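Local coordinates for vacuolar protein sorting 29 (Cryptosporidium parvum, PDB 2A22) that probably takes part in intracellular protein transport, as a member of the VPS29 family with a calcineurin-like phosphoesterase fold, at residues E42-F47 and Y199-G204; Y82-D87 and V102-V107; I111-I116 and Q190-V195; G148-L153 and F163-T168. One frame throughout, in Å; residues are numbered along the deposited sequence.

Contact 1. Residues E42-F47 and Y199-G204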
# COMPACT_ATOMS: atom_id res chain seq x y z
N GLU A 42 15.65 -4.79 -5.25
CA GLU A 42 15.47 -3.35 -5.38
C GLU A 42 14.13 -3.06 -6.03
O GLU A 42 13.48 -3.95 -6.59
CB GLU A 42 16.61 -2.75 -6.23
CG GLU A 42 16.61 -3.27 -7.64
CD GLU A 42 17.85 -2.89 -8.46
OE1 GLU A 42 18.85 -2.35 -7.91
OE2 GLU A 42 17.80 -3.16 -9.69
N LEU A 43 13.71 -1.80 -5.92
CA LEU A 43 12.56 -1.28 -6.67
C LEU A 43 13.01 -1.02 -8.11
O LEU A 43 14.19 -0.70 -8.34
CB LEU A 43 12.07 0.03 -6.05
CG LEU A 43 11.47 -0.09 -4.63
CD1 LEU A 43 11.29 1.30 -4.01
CD2 LEU A 43 10.16 -0.80 -4.67
N PRO A 44 12.10 -1.17 -9.09
CA PRO A 44 12.45 -0.84 -10.47
C PRO A 44 13.00 0.58 -10.53
O PRO A 44 12.49 1.49 -9.84
CB PRO A 44 11.11 -0.91 -11.19
CG PRO A 44 10.37 -1.91 -10.40
CD PRO A 44 10.71 -1.64 -8.99
N SER A 45 14.05 0.79 -11.33
CA SER A 45 14.61 2.14 -11.44
C SER A 45 13.57 3.07 -12.08
O SER A 45 13.49 4.24 -11.72
CB SER A 45 15.93 2.14 -12.22
OG SER A 45 15.74 1.76 -13.57
N ASN A 46 12.77 2.50 -12.97
CA ASN A 46 11.67 3.21 -13.66
C ASN A 46 10.68 3.94 -12.74
O ASN A 46 9.93 4.80 -13.24
CB ASN A 46 10.83 2.20 -14.46
CG ASN A 46 11.65 1.22 -15.25
OD1 ASN A 46 11.58 1.19 -16.47
ND2 ASN A 46 12.40 0.37 -14.57
N PHE A 47 10.64 3.52 -11.46
CA PHE A 47 9.71 4.00 -10.44
C PHE A 47 10.38 5.07 -9.60
O PHE A 47 9.76 5.65 -8.70
CB PHE A 47 9.32 2.85 -9.46
CG PHE A 47 8.29 1.86 -10.01
CD1 PHE A 47 7.81 1.94 -11.34
CD2 PHE A 47 7.84 0.82 -9.19
CE1 PHE A 47 6.86 1.03 -11.82
CE2 PHE A 47 6.89 -0.11 -9.67
CZ PHE A 47 6.40 -0.01 -10.98
N TYR A 199 -0.04 2.45 -10.87
CA TYR A 199 1.17 2.25 -11.72
C TYR A 199 1.53 0.76 -11.79
O TYR A 199 1.50 0.08 -10.79
CB TYR A 199 2.37 3.04 -11.19
CG TYR A 199 2.13 4.53 -11.31
CD1 TYR A 199 2.58 5.24 -12.41
CD2 TYR A 199 1.41 5.22 -10.34
CE1 TYR A 199 2.34 6.61 -12.54
CE2 TYR A 199 1.18 6.58 -10.44
CZ TYR A 199 1.63 7.26 -11.56
OH TYR A 199 1.37 8.59 -11.68
N ASP A 200 1.83 0.27 -12.99
CA ASP A 200 2.46 -1.03 -13.14
C ASP A 200 3.54 -1.02 -14.22
O ASP A 200 3.50 -0.19 -15.14
CB ASP A 200 1.41 -2.13 -13.38
CG ASP A 200 0.77 -2.07 -14.77
OD1 ASP A 200 0.54 -0.97 -15.30
OD2 ASP A 200 0.45 -3.13 -15.33
N LEU A 201 4.52 -1.91 -14.08
CA LEU A 201 5.62 -2.01 -15.00
C LEU A 201 5.51 -3.30 -15.79
O LEU A 201 5.62 -4.38 -15.22
CB LEU A 201 6.98 -1.97 -14.26
CG LEU A 201 8.29 -2.11 -15.07
CD1 LEU A 201 8.36 -1.09 -16.18
CD2 LEU A 201 9.49 -1.93 -14.18
N ARG A 202 5.28 -3.19 -17.09
CA ARG A 202 5.19 -4.35 -17.99
C ARG A 202 6.03 -4.06 -19.25
O ARG A 202 6.00 -2.94 -19.80
CB ARG A 202 3.73 -4.64 -18.36
CG ARG A 202 2.88 -5.13 -17.16
CD ARG A 202 1.39 -5.40 -17.48
NE ARG A 202 0.67 -4.21 -17.96
CZ ARG A 202 0.26 -4.03 -19.22
NH1 ARG A 202 0.48 -4.98 -20.14
NH2 ARG A 202 -0.36 -2.91 -19.57
N ASP A 203 6.83 -5.04 -19.65
CA ASP A 203 7.65 -4.96 -20.86
C ASP A 203 8.52 -3.72 -20.85
O ASP A 203 8.61 -3.03 -21.86
CB ASP A 203 6.74 -4.95 -22.10
CG ASP A 203 5.77 -6.12 -22.11
OD1 ASP A 203 6.24 -7.29 -21.94
OD2 ASP A 203 4.55 -5.88 -22.27
N GLY A 204 9.13 -3.44 -19.71
CA GLY A 204 10.03 -2.29 -19.62
C GLY A 204 9.33 -0.94 -19.52
O GLY A 204 9.99 0.08 -19.34
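L201 reaches out from strand 193-202 and is met by P44, N46 and F47 of the loop ahead of helix 48-52. Its CG lies anti to its own backbone N (chi1 178°), which sends the two methyls toward the loop. The methyl CD2 lies 3.6 Å from P44 CB, and the two side chains run past each other in opposite directions. N46 lies across L201 at about a right angle. Its amide nitrogen ND2 is 3.7 Å from L201 CD2, a van der Waals contact with the methyl. F47 crosses L201 at a slant, and its CZ comes to 3.9 Å from L201 CB. One face of the F47 ring carries P44 CG from its own loop, set toward the rim. The side chains that meet L201 do so chiefly through carbon, and the contact lies at the surface. On the strand, D200 points away from the loop. R202 NE forms a 2.9 Å salt bridge with D200 OD2, and this oxygen lies nearly in the guanidinium plane. F184 of the adjacent strand 183-190 meets the F47 ring edge-to-face and stacks on Y199. P182 touches both P44 and F47, while T206 of strand 205-214 meets N46.

Contact 2. Residues Y82-D87 and V102-V107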
# COMPACT_ATOMS: atom_id res chain seq x y z
N TYR A 82 3.23 4.99 7.45
CA TYR A 82 2.65 3.88 8.19
C TYR A 82 3.00 2.57 7.52
O TYR A 82 2.74 2.38 6.31
CB TYR A 82 1.11 4.05 8.25
CG TYR A 82 0.72 5.34 8.95
CD1 TYR A 82 0.47 5.34 10.31
CD2 TYR A 82 0.65 6.57 8.26
CE1 TYR A 82 0.15 6.49 10.99
CE2 TYR A 82 0.32 7.76 8.94
CZ TYR A 82 0.07 7.70 10.32
OH TYR A 82 -0.25 8.81 11.07
N ILE A 83 3.55 1.65 8.30
CA ILE A 83 3.94 0.32 7.83
C ILE A 83 3.33 -0.70 8.74
O ILE A 83 3.46 -0.63 9.98
CB ILE A 83 5.47 0.15 7.81
CG1 ILE A 83 6.11 1.19 6.86
CG2 ILE A 83 5.86 -1.29 7.45
CD1 ILE A 83 7.67 1.37 6.99
N VAL A 84 2.63 -1.66 8.14
CA VAL A 84 2.09 -2.75 8.93
C VAL A 84 2.93 -4.01 8.71
O VAL A 84 3.63 -4.15 7.71
CB VAL A 84 0.59 -2.99 8.66
CG1 VAL A 84 -0.21 -1.77 9.12
CG2 VAL A 84 0.33 -3.33 7.16
N SER A 85 2.86 -4.91 9.68
CA SER A 85 3.55 -6.20 9.62
C SER A 85 2.93 -7.18 8.60
O SER A 85 1.72 -7.43 8.61
CB SER A 85 3.50 -6.84 11.01
OG SER A 85 4.46 -7.87 11.05
N GLY A 86 3.77 -7.73 7.73
CA GLY A 86 3.35 -8.82 6.85
C GLY A 86 3.84 -10.18 7.32
O GLY A 86 4.52 -10.27 8.32
N ASP A 87 3.50 -11.24 6.58
CA ASP A 87 3.85 -12.61 6.98
C ASP A 87 5.33 -12.98 6.79
O ASP A 87 5.78 -13.97 7.32
CB ASP A 87 2.96 -13.64 6.24
CG ASP A 87 3.11 -13.58 4.73
OD1 ASP A 87 3.12 -12.49 4.14
OD2 ASP A 87 3.21 -14.65 4.11
N VAL A 102 8.13 -2.80 17.17
CA VAL A 102 6.99 -3.60 16.69
C VAL A 102 6.16 -2.83 15.67
O VAL A 102 5.77 -1.69 15.94
CB VAL A 102 6.08 -4.07 17.86
CG1 VAL A 102 4.91 -4.94 17.33
CG2 VAL A 102 6.89 -4.84 18.92
N PHE A 103 5.95 -3.41 14.49
CA PHE A 103 5.03 -2.83 13.50
C PHE A 103 3.60 -3.28 13.77
O PHE A 103 3.36 -4.44 14.05
CB PHE A 103 5.42 -3.21 12.07
CG PHE A 103 6.68 -2.52 11.59
CD1 PHE A 103 6.64 -1.20 11.15
CD2 PHE A 103 7.90 -3.20 11.59
CE1 PHE A 103 7.83 -0.54 10.70
CE2 PHE A 103 9.09 -2.57 11.14
CZ PHE A 103 9.04 -1.24 10.68
N PRO A 104 2.62 -2.36 13.66
CA PRO A 104 1.29 -2.80 14.02
C PRO A 104 0.74 -3.71 12.96
O PRO A 104 1.16 -3.65 11.79
CB PRO A 104 0.49 -1.49 14.07
CG PRO A 104 1.22 -0.57 13.15
CD PRO A 104 2.67 -0.96 13.22
N GLU A 105 -0.20 -4.55 13.39
CA GLU A 105 -0.92 -5.42 12.50
C GLU A 105 -1.92 -4.65 11.62
O GLU A 105 -2.22 -5.04 10.49
CB GLU A 105 -1.63 -6.51 13.31
CG GLU A 105 -2.31 -7.55 12.45
CD GLU A 105 -2.58 -8.86 13.19
OE1 GLU A 105 -2.70 -8.83 14.44
OE2 GLU A 105 -2.68 -9.92 12.51
N TYR A 106 -2.47 -3.57 12.15
CA TYR A 106 -3.33 -2.75 11.35
C TYR A 106 -3.28 -1.33 11.84
O TYR A 106 -2.83 -1.09 12.96
CB TYR A 106 -4.74 -3.30 11.31
CG TYR A 106 -5.46 -3.32 12.62
CD1 TYR A 106 -6.11 -2.17 13.09
CD2 TYR A 106 -5.51 -4.49 13.38
CE1 TYR A 106 -6.80 -2.16 14.32
CE2 TYR A 106 -6.20 -4.51 14.62
CZ TYR A 106 -6.85 -3.33 15.08
OH TYR A 106 -7.53 -3.33 16.29
N VAL A 107 -3.71 -0.41 10.98
CA VAL A 107 -3.63 1.04 11.19
C VAL A 107 -4.92 1.61 10.60
O VAL A 107 -5.43 1.11 9.58
CB VAL A 107 -2.37 1.61 10.44
CG1 VAL A 107 -2.56 3.02 9.94
CG2 VAL A 107 -1.12 1.49 11.31
O HOH W 1 -0.98 -6.58 8.82
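The loop after strand 81-83 meets the lead-in to strand 106-111 here, where the edges of the two sheets of the alpha-beta-beta-alpha sandwich come together. One direct hydrogen bond joins the backbones: S85 N donates to P104 O at 3.0 Å. The bond is fairly straight, 160° at the hydrogen, but the donor is tilted 32° from the carbonyl plane. V84 CA lies 3.1 Å from the same oxygen, in a CA-H...O contact. A water adds a second link by donating to both S85 O and E105 O.

Side chains pack around this link. I83 and F103 lie side by side and point the same way, with I83 CG2 3.8 Å from F103 CD1. The F103 ring also touches V71 of helix 68-77. V107 splits its methyls between two partners. CG1 meets Y82 CD1 at 3.8 Å, its side chain crossing the tyrosine at about a right angle, and CG2 lies 4.0 Å from V84 CG1. L118 of strand 114-119 touches both Y82 and V84.

Farther along the loop, D87 OD1 accepts a hydrogen bond from N64 ND2. Polar links across the contact use main-chain atoms and one water, whereas its side chains meet through carbon. This is consistent with a pairing that rests largely on backbone geometry and apolar fit.

Contact 3. Residues I111-I116 and Q190-V195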
# COMPACT_ATOMS: atom_id res chain seq x y z
N ILE A 111 -7.11 10.81 6.75
CA ILE A 111 -6.44 11.68 5.78
C ILE A 111 -7.52 12.51 5.07
O ILE A 111 -8.36 11.96 4.37
CB ILE A 111 -5.54 10.90 4.77
CG1 ILE A 111 -4.60 9.94 5.51
CG2 ILE A 111 -4.75 11.87 3.87
CD1 ILE A 111 -3.64 9.15 4.58
N GLY A 112 -7.51 13.82 5.32
CA GLY A 112 -8.57 14.71 4.86
C GLY A 112 -9.95 14.20 5.26
O GLY A 112 -10.22 13.98 6.45
N GLU A 113 -10.82 14.00 4.28
CA GLU A 113 -12.17 13.56 4.57
C GLU A 113 -12.26 12.04 4.74
O GLU A 113 -13.35 11.54 5.00
CB GLU A 113 -13.15 13.99 3.45
CG GLU A 113 -13.22 15.49 3.23
CD GLU A 113 -13.48 16.23 4.53
OE1 GLU A 113 -14.52 15.99 5.13
OE2 GLU A 113 -12.65 17.05 4.93
N PHE A 114 -11.15 11.33 4.59
CA PHE A 114 -11.23 9.85 4.55
C PHE A 114 -10.53 9.14 5.70
O PHE A 114 -9.40 9.47 6.05
CB PHE A 114 -10.75 9.33 3.18
CG PHE A 114 -11.54 9.89 2.05
CD1 PHE A 114 -12.72 9.26 1.64
CD2 PHE A 114 -11.16 11.10 1.45
CE1 PHE A 114 -13.49 9.82 0.61
CE2 PHE A 114 -11.91 11.67 0.44
CZ PHE A 114 -13.10 11.03 0.01
N LYS A 115 -11.23 8.17 6.28
CA LYS A 115 -10.67 7.25 7.26
C LYS A 115 -10.16 6.08 6.43
O LYS A 115 -10.91 5.44 5.67
CB LYS A 115 -11.79 6.76 8.19
CG LYS A 115 -11.48 6.75 9.67
CD LYS A 115 -12.80 6.68 10.49
CE LYS A 115 -12.65 5.92 11.83
NZ LYS A 115 -13.99 5.46 12.39
N ILE A 116 -8.87 5.79 6.58
CA ILE A 116 -8.26 4.76 5.76
C ILE A 116 -7.73 3.61 6.62
O ILE A 116 -6.89 3.81 7.52
CB ILE A 116 -7.17 5.37 4.85
CG1 ILE A 116 -7.72 6.66 4.21
CG2 ILE A 116 -6.69 4.32 3.82
CD1 ILE A 116 -6.90 7.27 3.07
N GLN A 190 -8.61 15.24 -2.31
CA GLN A 190 -8.87 16.68 -2.26
C GLN A 190 -10.32 16.90 -1.91
O GLN A 190 -11.20 16.57 -2.70
CB GLN A 190 -8.51 17.37 -3.60
CG GLN A 190 -7.05 17.23 -3.94
CD GLN A 190 -6.65 17.91 -5.26
OE1 GLN A 190 -7.49 18.35 -6.04
NE2 GLN A 190 -5.33 17.93 -5.53
N GLY A 191 -10.57 17.42 -0.72
CA GLY A 191 -11.94 17.54 -0.24
C GLY A 191 -12.63 16.20 -0.36
O GLY A 191 -12.13 15.20 0.17
N ASN A 192 -13.75 16.15 -1.09
CA ASN A 192 -14.51 14.89 -1.24
C ASN A 192 -14.10 14.05 -2.46
O ASN A 192 -14.71 13.02 -2.75
CB ASN A 192 -16.03 15.17 -1.24
CG ASN A 192 -16.58 15.55 0.16
OD1 ASN A 192 -16.08 15.09 1.19
ND2 ASN A 192 -17.62 16.39 0.18
N LYS A 193 -13.03 14.47 -3.15
CA LYS A 193 -12.58 13.81 -4.38
C LYS A 193 -11.36 12.93 -4.17
O LYS A 193 -10.36 13.34 -3.57
CB LYS A 193 -12.24 14.81 -5.49
CG LYS A 193 -13.12 16.09 -5.55
CD LYS A 193 -14.54 15.75 -5.93
CE LYS A 193 -15.42 17.01 -5.97
NZ LYS A 193 -16.76 16.60 -6.47
N VAL A 194 -11.45 11.72 -4.72
CA VAL A 194 -10.36 10.78 -4.79
C VAL A 194 -10.02 10.61 -6.27
O VAL A 194 -10.88 10.25 -7.06
CB VAL A 194 -10.82 9.43 -4.28
CG1 VAL A 194 -9.63 8.44 -4.28
CG2 VAL A 194 -11.47 9.61 -2.89
N VAL A 195 -8.77 10.90 -6.62
CA VAL A 195 -8.24 10.54 -7.91
C VAL A 195 -7.10 9.57 -7.69
O VAL A 195 -6.06 9.91 -7.08
CB VAL A 195 -7.71 11.76 -8.73
CG1 VAL A 195 -7.22 11.26 -10.12
CG2 VAL A 195 -8.79 12.83 -8.89
O HOH W 2 -9.89 14.43 1.59
O HOH W 3 -16.65 15.10 3.74
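F114 and V194 form the close-packed part of this contact. The methyl V194 CG2 sits off-centre against the phenyl ring in a CH-pi contact, 4.1 Å from its centroid and 30° off the ring normal. The nearest ring atom is F114 CZ, at 3.6 Å from V194 CG2. F114 has its CG anti to the carbonyl carbon (chi1 -58°), and the far end of the ring reaches the other hairpin. N192 O meets the ring at its edge, in plane, 3.8 Å from F114 CZ. L189 of strand 183-190 touches both F114 and V194, so this side belongs to the buried interior.

The turn side is looser and wet. E113 bends at chi2 and lays its CG 3.3 Å from G191 O. Its carboxylate plane stands 76° from the amide plane of N192. The two groups are joined through a water, which donates to E113 OE1 at 2.7 Å and to N192 OD1. A second water accepts from E113 N and donates to G191 O. E113 and N192 are exposed, and their polar ends meet by way of solvent.

Each segment holds a type II' beta turn, I111 to F114 and Q190 to K193, with glycine at its second position. The contact thus sets two tight beta hairpins against each other, one from each sheet of the sandwich.

Contact 4. Residues G148-L153 and F163-T168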
# COMPACT_ATOMS: atom_id res chain seq x y z
N GLY A 148 -2.67 -5.92 1.17
CA GLY A 148 -1.75 -6.50 0.19
C GLY A 148 -1.80 -8.02 0.18
O GLY A 148 -2.86 -8.63 -0.05
N HIS A 149 -0.64 -8.61 0.42
CA HIS A 149 -0.46 -10.05 0.58
C HIS A 149 -0.54 -10.92 -0.68
O HIS A 149 0.31 -11.78 -0.90
CB HIS A 149 -1.36 -10.64 1.70
CG HIS A 149 -1.09 -12.09 1.94
ND1 HIS A 149 0.09 -12.54 2.51
CD2 HIS A 149 -1.79 -13.20 1.61
CE1 HIS A 149 0.08 -13.86 2.55
NE2 HIS A 149 -1.05 -14.29 2.01
N THR A 150 -1.54 -10.69 -1.51
CA THR A 150 -1.82 -11.59 -2.63
C THR A 150 -1.08 -11.28 -3.94
O THR A 150 -1.13 -12.08 -4.89
CB THR A 150 -3.30 -11.59 -2.90
OG1 THR A 150 -3.70 -10.25 -3.23
CG2 THR A 150 -4.06 -12.03 -1.63
N HIS A 151 -0.43 -10.11 -4.01
CA HIS A 151 0.20 -9.60 -5.26
C HIS A 151 -0.79 -9.32 -6.40
O HIS A 151 -0.38 -9.20 -7.56
CB HIS A 151 1.35 -10.52 -5.77
CG HIS A 151 2.51 -10.64 -4.82
ND1 HIS A 151 3.78 -10.96 -5.24
CD2 HIS A 151 2.58 -10.46 -3.48
CE1 HIS A 151 4.59 -11.00 -4.19
NE2 HIS A 151 3.88 -10.70 -3.11
N LYS A 152 -2.06 -9.18 -6.07
CA LYS A 152 -3.06 -8.86 -7.05
C LYS A 152 -3.44 -7.40 -6.94
O LYS A 152 -4.20 -7.00 -6.03
CB LYS A 152 -4.31 -9.72 -6.90
CG LYS A 152 -5.21 -9.61 -8.16
CD LYS A 152 -6.54 -10.31 -8.02
CE LYS A 152 -7.11 -10.58 -9.44
NZ LYS A 152 -8.48 -11.20 -9.46
N LEU A 153 -2.95 -6.63 -7.90
CA LEU A 153 -3.30 -5.23 -8.07
C LEU A 153 -4.81 -5.12 -8.28
O LEU A 153 -5.39 -5.80 -9.14
CB LEU A 153 -2.56 -4.68 -9.28
CG LEU A 153 -2.49 -3.19 -9.63
CD1 LEU A 153 -1.97 -2.33 -8.47
CD2 LEU A 153 -1.61 -3.05 -10.88
N PHE A 163 -11.85 -0.38 -1.94
CA PHE A 163 -10.91 -1.48 -1.60
C PHE A 163 -9.74 -1.51 -2.57
O PHE A 163 -9.92 -1.71 -3.78
CB PHE A 163 -11.63 -2.83 -1.61
CG PHE A 163 -12.77 -2.89 -0.64
CD1 PHE A 163 -12.58 -3.36 0.66
CD2 PHE A 163 -14.03 -2.41 -1.00
CE1 PHE A 163 -13.64 -3.38 1.58
CE2 PHE A 163 -15.09 -2.43 -0.09
CZ PHE A 163 -14.89 -2.91 1.21
N LEU A 164 -8.53 -1.27 -2.05
CA LEU A 164 -7.33 -1.13 -2.88
C LEU A 164 -6.28 -2.16 -2.46
O LEU A 164 -6.13 -2.45 -1.27
CB LEU A 164 -6.77 0.29 -2.74
CG LEU A 164 -7.80 1.44 -2.91
CD1 LEU A 164 -7.23 2.77 -2.57
CD2 LEU A 164 -8.32 1.47 -4.34
N ASN A 165 -5.57 -2.70 -3.45
CA ASN A 165 -4.41 -3.55 -3.20
C ASN A 165 -3.38 -3.08 -4.19
O ASN A 165 -3.61 -3.19 -5.38
CB ASN A 165 -4.75 -5.05 -3.41
CG ASN A 165 -3.57 -5.99 -3.13
OD1 ASN A 165 -2.40 -5.64 -3.30
ND2 ASN A 165 -3.90 -7.23 -2.71
N PRO A 166 -2.29 -2.48 -3.70
CA PRO A 166 -1.30 -1.87 -4.56
C PRO A 166 -0.40 -2.89 -5.26
O PRO A 166 0.41 -2.50 -6.10
CB PRO A 166 -0.49 -1.00 -3.59
CG PRO A 166 -0.53 -1.73 -2.33
CD PRO A 166 -1.93 -2.30 -2.27
N GLY A 167 -0.60 -4.18 -4.96
CA GLY A 167 0.20 -5.25 -5.55
C GLY A 167 1.60 -5.29 -4.96
O GLY A 167 1.86 -4.68 -3.89
N THR A 168 2.49 -6.02 -5.64
CA THR A 168 3.91 -6.08 -5.21
C THR A 168 4.68 -4.96 -5.87
O THR A 168 4.69 -4.85 -7.10
CB THR A 168 4.57 -7.46 -5.55
OG1 THR A 168 5.98 -7.34 -5.42
CG2 THR A 168 4.22 -7.95 -6.99
O HOH W 4 -0.45 -7.46 -2.94
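N165 OD1 is gripped by G167 N and by a water. The backbone N-H of G167 donates at 2.9 Å, tilted 21° from the carbonyl plane, and closes an Asx turn. The water lies 2.7 Å from N165 OD1, placed to donate to it, and accepts from H151 N, a likely bridge between the segments. N165 holds its CG anti to the backbone N (chi1 -178°), which carries the amide into the bend of G148-L153. Its ND2 comes 3.1 Å from T150 OG1, and K152 O lies close to N165 CG. T150 OG1 is hydrogen-bonded to D128 OD2.

These loops follow strands 144-147 and 161-165, at the strand ends where calcineurin-like phosphoesterases carry their metal site. H149 in the first loop faces D87 and H120 round a vacant point, consistent with an empty metal site.

T168 CB lies over one face of the H151 ring in a CH-pi contact, 3.7 Å from its centroid and 15° off the ring normal. Beyond it H151 NE2 bonds K35 NZ, and T168 OG1 bonds D33 O. At the other end L153 CA makes a CA-H...O contact with N165 O, at 3.4 Å. The methyl L153 CD1 sits 3.4 Å from P166 O, which accepts a hydrogen bond from S183 OG.

How the contacts relate
Contact 4 lies nearest the middle of the chain, about 7 Å from its centre. Contact 2 touches it where D87 OD1 comes within 3.4 Å of H149 ND1; with H120 these residues surround the possible empty metal site. Contact 1 also touches contact 4, through D200 CB and L153 CD2 at 4.0 Å. Contacts 1 and 2 lie on opposite sides of the chain's centre, their own centres about 25 Å apart. The centres of contacts 3 and 4 are about 20 Å apart and their nearest atoms about 6 Å, without touching; contact 3 holds none of the three residues. It shares strand 193-202 with contact 1, yet their centres are about 27 Å apart.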